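Local coordinates for protein beta-glucuronidase (uncultured Clostridium sp., PDB 6U7J) that hydrolyses beta-glucuronides, probably including estrogen conjugates from which it would release the active hormone, as a glycoside hydrolase family 2 enzyme of a gut bacterium, at residues Q528-C531 against I532-N535; H549-F553 against A554-T558. One frame throughout, in Å; residues are numbered along the deposited sequence.

Contact 1 of 2, residues Q528-C531 against I532-N535; sequences QKRC and IEEN
Arg530 lies side by side with Glu534, both pointing the same way, and crosses Glu533 obliquely, so that its guanidinium reaches both carboxylates on the partly exposed side of helix 525-540. Arg530 NH1 donates to Glu533 OE1 at 2.6 Å, meeting that oxygen nearly along its C-O axis. The same Arg530 NH1 donates to Glu534 OE2 at 3.2 Å, on the anti side of the carboxylate. Glu534 OE2 sits at the guanidinium edge, within its plane, while Glu533 OE1 is tilted slightly off it. The two carboxylates are turned differently: that of Glu534 stands at 84° to the guanidinium, that of Glu533 at 42°. Bends at chi2 and chi3 bring the arginine tip round to this position. A weak bond from Arg530 NH2 to Glu534 OE2 (3.5 Å) adds a second hold. Lys529 NZ is modelled beside Glu533 OE2 as a salt bridge, but the places of both atoms are doubtful.

The opposite flank is buried. Asn535 turns its ND2 back onto Cys531 O (2.9 Å, weak), the carbonyl that also accepts the helical bond from Asn535 N (3.2 Å), so this oxygen has two donors. Ile532 rests its CG1 over Gln528 O at 3.5 Å, beside the ordinary helical bond, and packs against Ile586 of helix 581-592. Gln528 NE2 donates to Gly571 O, while Glu534 and Asn535 face helix 480-498.

This part of the helix is therefore amphipathic: an i to i+3 and i to i+4 salt-bridge network lines one side, and apolar and amide groups settle the other into the barrel's outer layer. The Arg530 guanidinium would favour the ionised forms of Glu533 and Glu534 and ease the repulsion between them.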
# COMPACT_ATOMS: atom_id res chain seq x y z
N GLN B 528 16.36 3.09 2.63
CA GLN B 528 16.46 3.71 3.94
C GLN B 528 17.47 2.97 4.81
O GLN B 528 18.27 3.59 5.51
CB GLN B 528 15.10 3.74 4.63
CG GLN B 528 15.05 4.60 5.89
CD GLN B 528 13.69 4.54 6.58
OE1 GLN B 528 13.09 3.48 6.71
NE2 GLN B 528 13.21 5.69 7.03
N LYS B 529 17.45 1.63 4.76
CA LYS B 529 18.36 0.87 5.60
C LYS B 529 19.81 1.10 5.18
O LYS B 529 20.69 1.31 6.03
CB LYS B 529 18.01 -0.61 5.56
CG LYS B 529 18.87 -1.47 6.48
CD LYS B 529 19.27 -2.72 5.74
CE LYS B 529 19.82 -3.81 6.64
NZ LYS B 529 21.24 -4.09 6.30
N ARG B 530 20.08 1.09 3.86
CA ARG B 530 21.45 1.26 3.36
C ARG B 530 21.94 2.70 3.58
O ARG B 530 23.11 2.92 3.94
CB ARG B 530 21.52 0.90 1.87
CG ARG B 530 21.22 -0.57 1.50
CD ARG B 530 22.37 -1.49 1.85
NE ARG B 530 23.56 -1.16 1.08
CZ ARG B 530 24.68 -0.66 1.60
NH1 ARG B 530 24.78 -0.46 2.92
NH2 ARG B 530 25.71 -0.37 0.82
N CYS B 531 21.08 3.69 3.34
CA CYS B 531 21.47 5.07 3.56
C CYS B 531 21.93 5.29 5.00
O CYS B 531 22.96 5.94 5.24
CB CYS B 531 20.28 5.98 3.22
SG CYS B 531 20.46 7.72 3.56
N ILE B 532 21.22 4.71 5.97
CA ILE B 532 21.57 4.87 7.37
C ILE B 532 22.84 4.07 7.71
O ILE B 532 23.70 4.55 8.45
CB ILE B 532 20.37 4.46 8.26
CG1 ILE B 532 19.30 5.55 8.18
CG2 ILE B 532 20.76 4.26 9.71
CD1 ILE B 532 18.11 5.24 9.03
N GLU B 533 22.97 2.85 7.19
CA GLU B 533 24.20 2.08 7.39
C GLU B 533 25.45 2.85 6.98
O GLU B 533 26.46 2.85 7.69
CB GLU B 533 24.14 0.80 6.58
CG GLU B 533 23.43 -0.34 7.22
CD GLU B 533 23.21 -1.46 6.22
OE1 GLU B 533 23.71 -1.37 5.06
OE2 GLU B 533 22.54 -2.45 6.60
N GLU B 534 25.42 3.44 5.78
CA GLU B 534 26.60 4.10 5.25
C GLU B 534 26.94 5.34 6.07
O GLU B 534 28.12 5.60 6.35
CB GLU B 534 26.38 4.47 3.79
CG GLU B 534 26.37 3.27 2.84
CD GLU B 534 27.61 2.42 3.01
OE1 GLU B 534 28.72 2.98 2.85
OE2 GLU B 534 27.50 1.22 3.33
N ASN B 535 25.92 6.11 6.47
CA ASN B 535 26.19 7.23 7.37
C ASN B 535 26.79 6.73 8.68
O ASN B 535 27.77 7.28 9.17
CB ASN B 535 24.91 8.04 7.61
CG ASN B 535 24.61 8.98 6.46
OD1 ASN B 535 25.37 9.90 6.18
ND2 ASN B 535 23.50 8.73 5.76

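Contact 2 of 2, residues H549-F553 against A554-T558; sequences HIWAF and ADFMT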
# COMPACT_ATOMS: atom_id res chain seq x y z
N HIS B 549 21.37 10.79 15.91
CA HIS B 549 19.92 10.87 15.99
C HIS B 549 19.40 10.76 14.57
O HIS B 549 19.65 11.64 13.74
CB HIS B 549 19.46 12.17 16.67
CG HIS B 549 19.32 12.06 18.16
ND1 HIS B 549 18.65 12.99 18.92
CD2 HIS B 549 19.77 11.12 19.03
CE1 HIS B 549 18.68 12.63 20.19
NE2 HIS B 549 19.36 11.50 20.29
N ILE B 550 18.72 9.64 14.29
CA ILE B 550 18.10 9.45 12.99
C ILE B 550 16.92 10.40 12.89
O ILE B 550 16.23 10.66 13.88
CB ILE B 550 17.65 7.98 12.85
CG1 ILE B 550 18.87 7.06 12.75
CG2 ILE B 550 16.78 7.80 11.61
CD1 ILE B 550 18.55 5.61 13.00
N TRP B 551 16.70 10.98 11.71
CA TRP B 551 15.59 11.91 11.60
C TRP B 551 14.31 11.19 11.23
O TRP B 551 14.26 10.41 10.27
CB TRP B 551 15.81 13.05 10.62
CG TRP B 551 14.54 13.89 10.53
CD1 TRP B 551 13.75 14.10 9.43
CD2 TRP B 551 13.88 14.59 11.62
NE1 TRP B 551 12.68 14.90 9.75
CE2 TRP B 551 12.74 15.23 11.08
CE3 TRP B 551 14.18 14.77 12.97
CZ2 TRP B 551 11.89 16.02 11.85
CZ3 TRP B 551 13.32 15.57 13.75
CH2 TRP B 551 12.19 16.18 13.19
N ALA B 552 13.28 11.55 11.99
CA ALA B 552 11.93 11.04 11.99
C ALA B 552 11.95 9.70 12.71
O ALA B 552 12.34 8.66 12.17
CB ALA B 552 11.35 10.99 10.59
N PHE B 553 11.63 9.80 14.00
CA PHE B 553 11.07 8.67 14.74
C PHE B 553 9.90 8.06 13.98
O PHE B 553 9.86 6.85 13.74
CB PHE B 553 10.64 9.16 16.13
CG PHE B 553 9.99 8.12 16.96
CD1 PHE B 553 8.62 8.14 17.17
CD2 PHE B 553 10.74 7.10 17.54
CE1 PHE B 553 8.00 7.17 17.94
CE2 PHE B 553 10.14 6.12 18.31
CZ PHE B 553 8.77 6.15 18.52
N ALA B 554 8.94 8.90 13.57
CA ALA B 554 7.72 8.46 12.92
C ALA B 554 7.34 9.43 11.80
O ALA B 554 7.59 10.64 11.89
CB ALA B 554 6.54 8.37 13.91
N ASP B 555 6.76 8.87 10.73
CA ASP B 555 6.15 9.69 9.69
C ASP B 555 5.25 10.74 10.34
O ASP B 555 4.54 10.44 11.29
CB ASP B 555 5.35 8.80 8.72
CG ASP B 555 6.23 7.77 7.95
OD1 ASP B 555 7.46 7.93 7.90
OD2 ASP B 555 5.69 6.79 7.39
N PHE B 556 5.32 11.98 9.86
CA PHE B 556 4.55 13.09 10.44
C PHE B 556 4.08 14.03 9.34
O PHE B 556 4.57 14.00 8.22
CB PHE B 556 5.37 13.87 11.48
CG PHE B 556 6.59 14.53 10.90
CD1 PHE B 556 6.53 15.84 10.42
CD2 PHE B 556 7.82 13.85 10.88
CE1 PHE B 556 7.66 16.46 9.88
CE2 PHE B 556 8.96 14.47 10.35
CZ PHE B 556 8.89 15.77 9.85
N MET B 557 3.12 14.89 9.68
CA MET B 557 2.49 15.73 8.67
C MET B 557 3.32 16.98 8.42
O MET B 557 3.97 17.51 9.32
CB MET B 557 1.07 16.14 9.08
CG MET B 557 -0.02 15.38 8.33
SD MET B 557 -0.01 15.56 6.52
CE MET B 557 -0.63 17.21 6.31
N THR B 558 3.27 17.45 7.18
CA THR B 558 3.96 18.66 6.75
C THR B 558 3.01 19.54 5.96
O THR B 558 1.97 19.08 5.46
CB THR B 558 5.17 18.37 5.85
OG1 THR B 558 4.70 17.88 4.58
CG2 THR B 558 6.12 17.35 6.46
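Trp551 and Phe556 run across each other at about a right angle, their ring planes 78° apart and the centroids of the indole six-membered ring and the phenyl ring separated by 5.7 Å. The meeting is oblique: the CE2-CZ side of Phe556 comes against the indole near NE1, CE2 and CZ2, with Trp551 CZ2 to Phe556 CZ at 3.6 Å. Trp551 NE1 lies in the Phe556 ring plane at its edge. With chi1 at 62°, Phe556 CG stands between its own backbone N and carbonyl carbon, which swings the ring back toward the strand.

Ala552 CB fills the angle between the rings, above one face of the indole toward its rim and 4.2 Å from Phe556 CE2 at the phenyl edge. Phe553 leaves in another direction, its CD1 touching Ala554 CB (3.9 Å) and its ring packing edge-to-face with Phe304 and against helix 319-332. His307 meets both the Trp551 and Phe556 rings.

Across the turn that ends the last barrel strand, the side chains thus meet by van der Waals and weak aromatic contact, and the mutual tilt of the two rings is probably fixed by close packing, including that of His307.

How the contacts relate
Contact 1 lies on the helix and contact 2 at the end of the strand that follows it, in the beta-alpha-beta unit of strand 502-506, helix 525-540 and strand 545-551. Their centres are about 16 Å apart, yet they touch: Ile532 CD1 packs on Ile550 CG2 at 3.9 Å, seating the helix against the strand. Ile586 of helix 581-592 meets both isoleucines. The centre of contact 1 lies about 28 Å from the centre of the chain and that of contact 2 about 15 Å. Contact 2 also stands at the C-terminal end of its barrel strand, the rim where TIM-barrel glycosidases hold their active site, so its aromatic rings probably border the glucuronide pocket.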